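Local structure of transcriptional regulatory protein RcsB (Escherichia coli, 5I4C) at residues V6-D11 and K21-I26; K72-K75 and S80-I83; G105-Q110 and T114-A119. The protein is, through its receiver domain (most of this chain) and its DNA-binding domain, the Rcs response regulator controlling genes for capsule synthesis, biofilm formation and cell division. All coordinates share one frame; numbering follows the deposited sequence.

Interaction 1 (V6-D11 and K21-I26); sequences VIIADD and KSLEQI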
ATOM      1  N   VAL A   6     -16.108   5.031  -9.902  1.00 27.94           N
ATOM      2  CA  VAL A   6     -15.798   4.466  -8.571  1.00 25.93           C
ATOM      3  C   VAL A   6     -15.145   5.501  -7.687  1.00 24.29           C
ATOM      4  O   VAL A   6     -14.449   6.397  -8.152  1.00 25.59           O
ATOM      5  CB  VAL A   6     -14.976   3.124  -8.667  1.00 27.22           C
ATOM      6  CG1 VAL A   6     -15.524   2.157  -9.751  1.00 27.95           C
ATOM      7  CG2 VAL A   6     -13.508   3.363  -8.949  1.00 29.27           C
ATOM      8  N   ILE A   7     -15.402   5.400  -6.377  1.00 24.39           N
ATOM      9  CA  ILE A   7     -14.707   6.192  -5.354  1.00 25.38           C
ATOM     10  C   ILE A   7     -13.869   5.201  -4.583  1.00 26.08           C
ATOM     11  O   ILE A   7     -14.330   4.069  -4.346  1.00 24.62           O
ATOM     12  CB  ILE A   7     -15.731   6.853  -4.402  1.00 26.62           C
ATOM     13  CG1 ILE A   7     -16.552   7.882  -5.151  1.00 29.66           C
ATOM     14  CG2 ILE A   7     -15.063   7.447  -3.205  1.00 27.73           C
ATOM     15  CD1 ILE A   7     -17.569   8.540  -4.275  1.00 31.82           C
ATOM     16  N   ILE A   8     -12.683   5.599  -4.183  1.00 25.62           N
ATOM     17  CA  ILE A   8     -11.836   4.717  -3.426  1.00 27.50           C
ATOM     18  C   ILE A   8     -11.541   5.385  -2.099  1.00 26.61           C
ATOM     19  O   ILE A   8     -11.238   6.602  -2.054  1.00 25.23           O
ATOM     20  CB  ILE A   8     -10.575   4.297  -4.208  1.00 30.30           C
ATOM     21  CG1 ILE A   8      -9.678   5.463  -4.577  1.00 36.91           C
ATOM     22  CG2 ILE A   8     -10.944   3.661  -5.546  1.00 30.79           C
ATOM     23  CD1 ILE A   8      -8.387   5.029  -5.328  1.00 40.25           C
ATOM     24  N   ALA A   9     -11.641   4.621  -1.015  1.00 24.60           N
ATOM     25  CA  ALA A   9     -11.470   5.202   0.295  1.00 25.64           C
ATOM     26  C   ALA A   9     -10.633   4.306   1.188  1.00 25.81           C
ATOM     27  O   ALA A   9     -10.913   3.103   1.341  1.00 24.92           O
ATOM     28  CB  ALA A   9     -12.821   5.492   0.929  1.00 27.14           C
ATOM     29  N   ASP A  10      -9.533   4.875   1.675  1.00 25.79           N
ATOM     30  CA  ASP A  10      -8.597   4.162   2.567  1.00 28.36           C
ATOM     31  C   ASP A  10      -7.739   5.187   3.240  1.00 27.56           C
ATOM     32  O   ASP A  10      -7.367   6.176   2.602  1.00 26.35           O
ATOM     33  CB  ASP A  10      -7.705   3.206   1.809  1.00 30.02           C
ATOM     34  CG  ASP A  10      -7.009   2.174   2.759  1.00 36.72           C
ATOM     35  OD1 ASP A  10      -7.551   1.118   3.027  1.00 45.87           O
ATOM     36  OD2 ASP A  10      -5.931   2.397   3.250  1.00 39.74           O
ATOM     37  N   ASP A  11      -7.366   4.955   4.475  1.00 29.37           N
ATOM     38  CA  ASP A  11      -6.536   5.997   5.128  1.00 32.74           C
ATOM     39  C   ASP A  11      -5.045   5.822   4.852  1.00 32.49           C
ATOM     40  O   ASP A  11      -4.263   6.468   5.499  1.00 34.57           O
ATOM     41  CB  ASP A  11      -6.863   6.150   6.621  1.00 36.26           C
ATOM     42  CG  ASP A  11      -6.563   4.915   7.414  1.00 41.44           C
ATOM     43  OD1 ASP A  11      -6.684   3.809   6.823  1.00 42.64           O
ATOM     44  OD2 ASP A  11      -6.243   5.068   8.625  1.00 45.31           O
ATOM     45  N   LYS A  21      -3.435   3.058  -9.936  1.00 29.44           N
ATOM     46  CA  LYS A  21      -2.567   2.543 -10.946  1.00 32.90           C
ATOM     47  C   LYS A  21      -3.174   1.326 -11.615  1.00 32.46           C
ATOM     48  O   LYS A  21      -3.147   1.190 -12.819  1.00 34.92           O
ATOM     49  CB  LYS A  21      -1.229   2.154 -10.348  1.00 36.64           C
ATOM     50  CG  LYS A  21      -0.278   3.265  -9.971  1.00 40.82           C
ATOM     51  CD  LYS A  21       0.013   4.251 -11.116  1.00 48.09           C
ATOM     52  CE  LYS A  21      -0.904   5.469 -10.969  1.00 52.80           C
ATOM     53  NZ  LYS A  21      -0.389   6.578 -11.817  1.00 57.95           N
ATOM     54  N   SER A  22      -3.818   0.481 -10.853  1.00 29.99           N
ATOM     55  CA  SER A  22      -4.438  -0.686 -11.409  1.00 32.03           C
ATOM     56  C   SER A  22      -5.684  -0.293 -12.251  1.00 32.58           C
ATOM     57  O   SER A  22      -5.897  -0.760 -13.396  1.00 32.67           O
ATOM     58  CB  SER A  22      -4.807  -1.669 -10.297  1.00 32.11           C
ATOM     59  OG  SER A  22      -5.732  -2.579 -10.906  1.00 36.50           O
ATOM     60  N   LEU A  23      -6.510   0.561 -11.700  1.00 29.43           N
ATOM     61  CA  LEU A  23      -7.731   0.935 -12.374  1.00 30.56           C
ATOM     62  C   LEU A  23      -7.505   1.807 -13.621  1.00 33.51           C
ATOM     63  O   LEU A  23      -8.312   1.794 -14.576  1.00 31.41           O
ATOM     64  CB  LEU A  23      -8.661   1.638 -11.382  1.00 29.83           C
ATOM     65  CG  LEU A  23      -9.115   0.710 -10.224  1.00 29.35           C
ATOM     66  CD1 LEU A  23     -10.159   1.409  -9.356  1.00 29.32           C
ATOM     67  CD2 LEU A  23      -9.695  -0.537 -10.794  1.00 31.90           C
ATOM     68  N   GLU A  24      -6.386   2.519 -13.628  1.00 35.76           N
ATOM     69  CA  GLU A  24      -5.986   3.275 -14.837  1.00 40.23           C
ATOM     70  C   GLU A  24      -5.717   2.353 -16.000  1.00 38.92           C
ATOM     71  O   GLU A  24      -5.704   2.831 -17.108  1.00 40.75           O
ATOM     72  CB  GLU A  24      -4.763   4.210 -14.590  1.00 41.11           C
ATOM     73  CG  GLU A  24      -5.227   5.508 -13.909  1.00 45.04           C
ATOM     74  CD  GLU A  24      -4.120   6.408 -13.333  1.00 49.71           C
ATOM     75  OE1 GLU A  24      -2.916   6.094 -13.516  1.00 55.91           O
ATOM     76  OE2 GLU A  24      -4.476   7.466 -12.697  1.00 54.07           O
ATOM     77  N   GLN A  25      -5.452   1.076 -15.768  1.00 40.82           N
ATOM     78  CA  GLN A  25      -5.373   0.112 -16.867  1.00 44.45           C
ATOM     79  C   GLN A  25      -6.747  -0.347 -17.434  1.00 43.09           C
ATOM     80  O   GLN A  25      -6.796  -0.940 -18.478  1.00 42.88           O
ATOM     81  CB  GLN A  25      -4.518  -1.078 -16.425  1.00 48.39           C
ATOM     82  CG  GLN A  25      -3.096  -0.721 -16.023  1.00 51.13           C
ATOM     83  CD  GLN A  25      -2.315  -0.080 -17.183  1.00 58.36           C
ATOM     84  OE1 GLN A  25      -1.863  -0.755 -18.128  1.00 63.68           O
ATOM     85  NE2 GLN A  25      -2.190   1.242 -17.132  1.00 60.76           N
ATOM     86  N   ILE A  26      -7.863   0.004 -16.802  1.00 41.75           N
ATOM     87  CA  ILE A  26      -9.186  -0.464 -17.189  1.00 41.58           C
ATOM     88  C   ILE A  26      -9.970   0.669 -17.768  1.00 42.55           C
ATOM     89  O   ILE A  26     -10.374   1.597 -17.068  1.00 38.21           O
ATOM     90  CB  ILE A  26      -9.916  -0.994 -15.982  1.00 40.37           C
ATOM     91  CG1 ILE A  26      -9.049  -2.112 -15.403  1.00 38.37           C
ATOM     92  CG2 ILE A  26     -11.331  -1.446 -16.362  1.00 39.82           C
ATOM     93  CD1 ILE A  26      -9.578  -2.524 -14.073  1.00 39.89           C
TER
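Val6 and Ile8 face Leu23 across the first beta-alpha unit of a CheY-like receiver domain, where strand 4-9 of the parallel sheet meets the C-terminal part of helix 13-23. The apolar contact is small, about 71 Å² of buried surface, and one methyl carries it. Leu23 CD1 reaches Val6 CG2 at 3.9 Å and lies 4.5 Å from Ile8 CG2. The two strand residues alternate with Ile7, so both direct their side chains to the helix side. In Val6, chi1 of -44° places CG2 between the backbone N and the carbonyl carbon, and it is this branch that meets the leucine. Ile8 also packs on Leu16 and Ile19, which extends the apolar layer along the helix.

Backbone hydrogen bonds hold the strand between its neighbours: Val6 pairs with Asn30 and Val32, Ile7 with Val52 and Ile54. A type I turn runs from Leu23 to Ile26, in which Ile26 N bonds to Leu23 O at 2.9 Å. Just before it, Gln25 N bonds to Ser22 O at 3.0 Å. Ser22 OG, buried, bonds to Pro113 O and so ties this helix to the start of helix 112-124.

The charged groups stay clear of the apolar contact. Apart from this packing, Lys21 and Glu24 form a salt bridge, with Lys21 NZ 3.1 Å from Glu24 OE1, on the syn side and 23° out of the carboxylate plane.

Interaction 2 (K72-K75 and S80-I83); sequences KYIK and SLSI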
ATOM      1  N   LYS A  72     -23.911   0.931   7.465  1.00 32.54           N
ATOM      2  CA  LYS A  72     -25.330   1.221   7.748  1.00 32.91           C
ATOM      3  C   LYS A  72     -25.713   2.625   7.343  1.00 30.44           C
ATOM      4  O   LYS A  72     -26.753   2.854   6.758  1.00 30.74           O
ATOM      5  CB  LYS A  72     -25.595   1.064   9.242  1.00 36.23           C
ATOM      6  CG  LYS A  72     -25.726  -0.364   9.684  1.00 41.40           C
ATOM      7  CD  LYS A  72     -25.914  -0.441  11.204  1.00 46.04           C
ATOM      8  CE  LYS A  72     -27.141  -1.245  11.524  1.00 52.36           C
ATOM      9  NZ  LYS A  72     -27.041  -1.683  12.920  1.00 58.61           N
ATOM     10  N   TYR A  73     -24.881   3.576   7.669  1.00 29.51           N
ATOM     11  CA  TYR A  73     -25.062   4.943   7.204  1.00 28.76           C
ATOM     12  C   TYR A  73     -25.194   5.020   5.663  1.00 27.18           C
ATOM     13  O   TYR A  73     -26.175   5.584   5.137  1.00 25.18           O
ATOM     14  CB  TYR A  73     -23.945   5.872   7.744  1.00 29.63           C
ATOM     15  CG  TYR A  73     -24.241   7.311   7.444  1.00 31.49           C
ATOM     16  CD1 TYR A  73     -23.987   7.831   6.171  1.00 31.87           C
ATOM     17  CD2 TYR A  73     -24.934   8.129   8.367  1.00 33.89           C
ATOM     18  CE1 TYR A  73     -24.355   9.114   5.821  1.00 31.30           C
ATOM     19  CE2 TYR A  73     -25.261   9.455   8.033  1.00 35.32           C
ATOM     20  CZ  TYR A  73     -24.969   9.932   6.763  1.00 33.74           C
ATOM     21  OH  TYR A  73     -25.282  11.165   6.340  1.00 34.88           O
ATOM     22  N   ILE A  74     -24.246   4.438   4.953  1.00 26.20           N
ATOM     23  CA  ILE A  74     -24.236   4.493   3.460  1.00 26.28           C
ATOM     24  C   ILE A  74     -25.429   3.750   2.854  1.00 27.52           C
ATOM     25  O   ILE A  74     -26.058   4.245   1.879  1.00 26.77           O
ATOM     26  CB  ILE A  74     -22.909   3.969   2.896  1.00 27.54           C
ATOM     27  CG1 ILE A  74     -21.778   4.878   3.373  1.00 28.80           C
ATOM     28  CG2 ILE A  74     -22.922   3.977   1.377  1.00 26.38           C
ATOM     29  CD1 ILE A  74     -20.432   4.350   3.146  1.00 30.94           C
ATOM     30  N   LYS A  75     -25.769   2.579   3.399  1.00 27.42           N
ATOM     31  CA  LYS A  75     -26.908   1.838   2.861  1.00 31.20           C
ATOM     32  C   LYS A  75     -28.182   2.589   2.987  1.00 29.84           C
ATOM     33  O   LYS A  75     -29.024   2.488   2.132  1.00 29.31           O
ATOM     34  CB  LYS A  75     -27.149   0.492   3.519  1.00 36.18           C
ATOM     35  CG  LYS A  75     -26.029  -0.514   3.459  1.00 41.15           C
ATOM     36  CD  LYS A  75     -25.546  -0.836   2.061  1.00 48.80           C
ATOM     37  CE  LYS A  75     -26.499  -1.706   1.219  1.00 57.92           C
ATOM     38  NZ  LYS A  75     -25.841  -2.030  -0.116  1.00 65.12           N
ATOM     39  N   SER A  80     -28.607   2.860  -3.494  1.00 31.63           N
ATOM     40  CA  SER A  80     -28.197   2.150  -4.716  1.00 32.82           C
ATOM     41  C   SER A  80     -26.690   2.174  -4.983  1.00 30.46           C
ATOM     42  O   SER A  80     -26.249   1.683  -5.999  1.00 34.54           O
ATOM     43  CB  SER A  80     -28.928   2.721  -5.883  1.00 34.41           C
ATOM     44  OG  SER A  80     -30.311   2.687  -5.596  1.00 38.50           O
ATOM     45  N   LEU A  81     -25.911   2.734  -4.054  1.00 29.12           N
ATOM     46  CA  LEU A  81     -24.452   2.749  -4.192  1.00 28.69           C
ATOM     47  C   LEU A  81     -23.936   1.356  -3.852  1.00 28.87           C
ATOM     48  O   LEU A  81     -24.238   0.816  -2.767  1.00 29.79           O
ATOM     49  CB  LEU A  81     -23.844   3.766  -3.256  1.00 27.24           C
ATOM     50  CG  LEU A  81     -22.338   3.949  -3.339  1.00 26.96           C
ATOM     51  CD1 LEU A  81     -21.895   4.471  -4.689  1.00 27.03           C
ATOM     52  CD2 LEU A  81     -21.868   4.881  -2.241  1.00 26.67           C
ATOM     53  N   SER A  82     -23.185   0.782  -4.775  1.00 28.67           N
ATOM     54  CA  SER A  82     -22.667  -0.578  -4.584  1.00 27.99           C
ATOM     55  C   SER A  82     -21.435  -0.409  -3.782  1.00 26.73           C
ATOM     56  O   SER A  82     -20.753   0.592  -3.891  1.00 26.13           O
ATOM     57  CB  SER A  82     -22.365  -1.239  -5.895  1.00 28.34           C
ATOM     58  OG  SER A  82     -23.523  -1.385  -6.672  1.00 29.22           O
ATOM     59  N   ILE A  83     -21.162  -1.355  -2.928  1.00 25.83           N
ATOM     60  CA  ILE A  83     -20.032  -1.235  -2.043  1.00 25.17           C
ATOM     61  C   ILE A  83     -19.153  -2.475  -2.115  1.00 24.99           C
ATOM     62  O   ILE A  83     -19.665  -3.604  -2.037  1.00 26.56           O
ATOM     63  CB  ILE A  83     -20.491  -1.090  -0.618  1.00 26.50           C
ATOM     64  CG1 ILE A  83     -21.318   0.152  -0.461  1.00 26.54           C
ATOM     65  CG2 ILE A  83     -19.291  -1.044   0.332  1.00 25.86           C
ATOM     66  CD1 ILE A  83     -22.022   0.125   0.878  1.00 28.32           C
TER
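Ile74, Lys75, Leu81 and Ile83 meet through aliphatic groups, and no flat side chain enters their contact. The flat group of 72-75, the ring of Tyr73, is turned to another side of the helix, where it stacks with the ring of His77, meets Tyr64 with the planes at about 50° and touches Ile42.

Ile74 is the central residue. Its CG2 lies 3.9 Å from Leu81 CD2 and 4.0 Å from Ile83 CD1, so one methyl sits against two side chains that leave the other segment two residues apart. Ser82, between them, points away from the helix. The CB of Leu81 leaves the backbone alongside the helix segment, and the CD2 branch then turns in to it; the side chain also packs on Leu45 and Leu53.

Lys75 begins by pointing away, but its chain bends at chi2 (-56°) and again at chi3 (-73°), and the bends bring CD to 3.8 Å from Ile83 CD1. The charged end passes on to a weak hydrogen bond between Lys75 NZ and Asp102 O, so the amine reaches the loop before strand 105-108.

About 175 Å² is buried. Helix 67-77 is seated here at the start of strand 82-87, closing the beta-alpha-beta crossover from strand 52-56 in the doubly wound receiver fold.

Interaction 3 (G105-Q110 and T114-A119); sequences GIVLKQ and TDLPKA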
ATOM      1  N   GLY A 105     -19.289  -6.682  -2.606  1.00 25.12           N
ATOM      2  CA  GLY A 105     -18.012  -7.302  -2.794  1.00 24.85           C
ATOM      3  C   GLY A 105     -17.154  -7.147  -1.616  1.00 24.92           C
ATOM      4  O   GLY A 105     -17.355  -6.193  -0.807  1.00 25.45           O
ATOM      5  N   ILE A 106     -16.252  -8.119  -1.474  1.00 25.47           N
ATOM      6  CA  ILE A 106     -15.199  -8.087  -0.473  1.00 25.39           C
ATOM      7  C   ILE A 106     -13.917  -8.484  -1.168  1.00 24.92           C
ATOM      8  O   ILE A 106     -13.876  -9.471  -1.850  1.00 25.23           O
ATOM      9  CB  ILE A 106     -15.448  -9.045   0.749  1.00 27.96           C
ATOM     10  CG1 ILE A 106     -16.681  -8.609   1.516  1.00 31.13           C
ATOM     11  CG2 ILE A 106     -14.232  -8.986   1.662  1.00 27.37           C
ATOM     12  CD1 ILE A 106     -17.181  -9.639   2.484  1.00 34.92           C
ATOM     13  N   VAL A 107     -12.878  -7.695  -1.004  1.00 25.61           N
ATOM     14  CA  VAL A 107     -11.560  -7.954  -1.636  1.00 25.79           C
ATOM     15  C   VAL A 107     -10.499  -7.839  -0.587  1.00 26.09           C
ATOM     16  O   VAL A 107     -10.513  -6.866   0.159  1.00 25.46           O
ATOM     17  CB  VAL A 107     -11.309  -6.875  -2.710  1.00 27.55           C
ATOM     18  CG1 VAL A 107      -9.846  -6.857  -3.218  1.00 27.72           C
ATOM     19  CG2 VAL A 107     -12.279  -7.135  -3.859  1.00 28.24           C
ATOM     20  N   LEU A 108      -9.545  -8.751  -0.577  1.00 25.94           N
ATOM     21  CA  LEU A 108      -8.421  -8.608   0.324  1.00 27.46           C
ATOM     22  C   LEU A 108      -7.602  -7.434  -0.141  1.00 27.47           C
ATOM     23  O   LEU A 108      -7.162  -7.390  -1.283  1.00 26.88           O
ATOM     24  CB  LEU A 108      -7.562  -9.842   0.392  1.00 28.84           C
ATOM     25  CG  LEU A 108      -8.275 -11.091   0.811  1.00 31.02           C
ATOM     26  CD1 LEU A 108      -7.324 -12.305   0.765  1.00 33.48           C
ATOM     27  CD2 LEU A 108      -8.805 -10.846   2.202  1.00 32.26           C
ATOM     28  N   LYS A 109      -7.422  -6.473   0.758  1.00 27.92           N
ATOM     29  CA  LYS A 109      -6.785  -5.217   0.407  1.00 27.59           C
ATOM     30  C   LYS A 109      -5.438  -5.455  -0.257  1.00 26.46           C
ATOM     31  O   LYS A 109      -5.074  -4.815  -1.250  1.00 27.79           O
ATOM     32  CB  LYS A 109      -6.601  -4.383   1.688  1.00 27.74           C
ATOM     33  CG  LYS A 109      -6.114  -2.983   1.406  1.00 29.47           C
ATOM     34  CD  LYS A 109      -5.594  -2.239   2.632  1.00 30.92           C
ATOM     35  CE  LYS A 109      -6.727  -1.875   3.487  1.00 31.88           C
ATOM     36  NZ  LYS A 109      -6.380  -0.763   4.373  1.00 34.32           N
ATOM     37  N   GLN A 110      -4.639  -6.332   0.296  1.00 26.31           N
ATOM     38  CA  GLN A 110      -3.287  -6.490  -0.278  1.00 27.83           C
ATOM     39  C   GLN A 110      -3.275  -7.040  -1.714  1.00 28.91           C
ATOM     40  O   GLN A 110      -2.294  -6.923  -2.390  1.00 31.12           O
ATOM     41  CB  GLN A 110      -2.404  -7.305   0.630  1.00 28.40           C
ATOM     42  CG  GLN A 110      -2.205  -6.644   2.001  1.00 28.68           C
ATOM     43  CD  GLN A 110      -1.506  -5.292   1.895  1.00 28.66           C
ATOM     44  OE1 GLN A 110      -0.542  -5.156   1.146  1.00 25.86           O
ATOM     45  NE2 GLN A 110      -2.014  -4.268   2.666  1.00 29.18           N
ATOM     46  N   THR A 114      -4.758  -6.677  -8.453  1.00 35.47           N
ATOM     47  CA  THR A 114      -5.242  -7.831  -9.226  1.00 37.36           C
ATOM     48  C   THR A 114      -6.731  -8.171  -9.068  1.00 35.56           C
ATOM     49  O   THR A 114      -7.448  -8.498 -10.029  1.00 36.03           O
ATOM     50  CB  THR A 114      -4.525  -9.102  -8.757  1.00 41.31           C
ATOM     51  OG1 THR A 114      -3.152  -8.807  -8.571  1.00 45.90           O
ATOM     52  CG2 THR A 114      -4.695 -10.202  -9.785  1.00 44.78           C
ATOM     53  N   ASP A 115      -7.216  -8.119  -7.845  1.00 33.52           N
ATOM     54  CA  ASP A 115      -8.551  -8.657  -7.576  1.00 33.79           C
ATOM     55  C   ASP A 115      -9.619  -7.676  -7.877  1.00 34.25           C
ATOM     56  O   ASP A 115     -10.722  -8.112  -8.211  1.00 33.74           O
ATOM     57  CB  ASP A 115      -8.692  -9.128  -6.131  1.00 34.45           C
ATOM     58  CG  ASP A 115      -7.766 -10.294  -5.793  1.00 38.72           C
ATOM     59  OD1 ASP A 115      -7.301 -10.974  -6.748  1.00 42.77           O
ATOM     60  OD2 ASP A 115      -7.462 -10.517  -4.581  1.00 41.92           O
ATOM     61  N   LEU A 116      -9.380  -6.355  -7.736  1.00 33.33           N
ATOM     62  CA  LEU A 116     -10.461  -5.380  -7.988  1.00 32.65           C
ATOM     63  C   LEU A 116     -11.031  -5.380  -9.362  1.00 33.80           C
ATOM     64  O   LEU A 116     -12.236  -5.185  -9.516  1.00 32.50           O
ATOM     65  CB  LEU A 116     -10.083  -3.919  -7.744  1.00 34.34           C
ATOM     66  CG  LEU A 116     -10.257  -3.394  -6.344  1.00 33.82           C
ATOM     67  CD1 LEU A 116      -9.730  -1.980  -6.375  1.00 34.72           C
ATOM     68  CD2 LEU A 116     -11.716  -3.427  -5.872  1.00 33.19           C
ATOM     69  N   PRO A 117     -10.161  -5.495 -10.378  1.00 33.35           N
ATOM     70  CA  PRO A 117     -10.713  -5.538 -11.703  1.00 36.05           C
ATOM     71  C   PRO A 117     -11.690  -6.714 -11.867  1.00 35.64           C
ATOM     72  O   PRO A 117     -12.742  -6.567 -12.518  1.00 35.71           O
ATOM     73  CB  PRO A 117      -9.457  -5.635 -12.596  1.00 37.37           C
ATOM     74  CG  PRO A 117      -8.418  -4.882 -11.761  1.00 36.63           C
ATOM     75  CD  PRO A 117      -8.700  -5.354 -10.394  1.00 35.10           C
ATOM     76  N   LYS A 118     -11.406  -7.811 -11.197  1.00 34.78           N
ATOM     77  CA  LYS A 118     -12.246  -8.970 -11.302  1.00 36.29           C
ATOM     78  C   LYS A 118     -13.526  -8.701 -10.509  1.00 34.50           C
ATOM     79  O   LYS A 118     -14.619  -9.072 -10.967  1.00 32.13           O
ATOM     80  CB  LYS A 118     -11.562 -10.237 -10.747  1.00 38.73           C
ATOM     81  CG  LYS A 118     -10.208 -10.648 -11.339  1.00 42.13           C
ATOM     82  CD  LYS A 118      -9.686 -11.779 -10.459  1.00 45.34           C
ATOM     83  CE  LYS A 118      -8.402 -12.416 -10.942  1.00 51.81           C
ATOM     84  NZ  LYS A 118      -8.454 -13.890 -10.697  1.00 56.57           N
ATOM     85  N   ALA A 119     -13.411  -8.071  -9.331  1.00 30.78           N
ATOM     86  CA  ALA A 119     -14.614  -7.757  -8.552  1.00 29.66           C
ATOM     87  C   ALA A 119     -15.552  -6.776  -9.297  1.00 30.24           C
ATOM     88  O   ALA A 119     -16.796  -6.924  -9.312  1.00 28.37           O
ATOM     89  CB  ALA A 119     -14.201  -7.213  -7.185  1.00 29.85           C
TER
HETATM   90  O   HOH W   1      -9.535 -10.751  -2.624  1.00 25.59           O
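Val107 points from strand 105-108 at helix 112-124, and its two methyls are divided between the residues of one helical face. With CG1 anti to the backbone N (chi1 167°), that branch lies 3.9 Å from Asp115 CB, the two side chains meeting at a slant. CG2 comes to 3.8 Å from Ala119 CB, a turn further along the helix, and to 4.3 Å from Leu116 CD2. The CB of Leu116 leaves the backbone alongside the strand, and its far end then turns in; it packs on Ile19 of helix 13-23. Val107 and Ala119 both rest on Ile84 of the adjoining strand.

Asp115 meets the strand in two ways. Its CB is part of the apolar layer, whereas its carboxylate reaches the strand through water: Leu108 N donates to the water at 2.9 Å, and the water donates to Asp115 OD2, also at 2.9 Å. This backbone N-H, near the end of the edge strand, is thereby linked to the first turns of the helix.

Strand 105-108 and helix 114-119 run nearly antiparallel, at 165°, with their axes 8.5 Å apart at closest approach. The helix is kinked at Pro117, whose N makes no bond to the turn before, but Ala119 N still bonds to Asp115 O. Beyond the strand, Lys109 NZ forms a salt bridge with Asp56, the probable phosphorylation site, and Gln110 OE1 accepts a hydrogen bond from Ile14 N of the second subunit. A last strand and a final helix folded back along it, with a lysine facing the aspartate pocket, is a hallmark of the CheY-like receiver domain.

All three contacts seat helices on the same five-stranded parallel sheet. Interactions 1 and 3 have centres 11 Å apart and touch directly: Ile26 CD1 packs on Pro117 CB at 3.4 Å, and Asp10 OD1 forms a salt bridge with Lys109 NZ at 2.6 Å. That bridge lies in the acidic pocket beside Asp56, which is unphosphorylated here, so 6-11 and 105-110 both end at the probable phosphorylation site. Interaction 2 is centred 18 Å from each of the others, on the opposite side of the chain's centre. It joins interaction 3 through the sheet, where Gly105 N and Ile83 O, 3.2 Å apart, probably form a hydrogen bond between neighbouring strands.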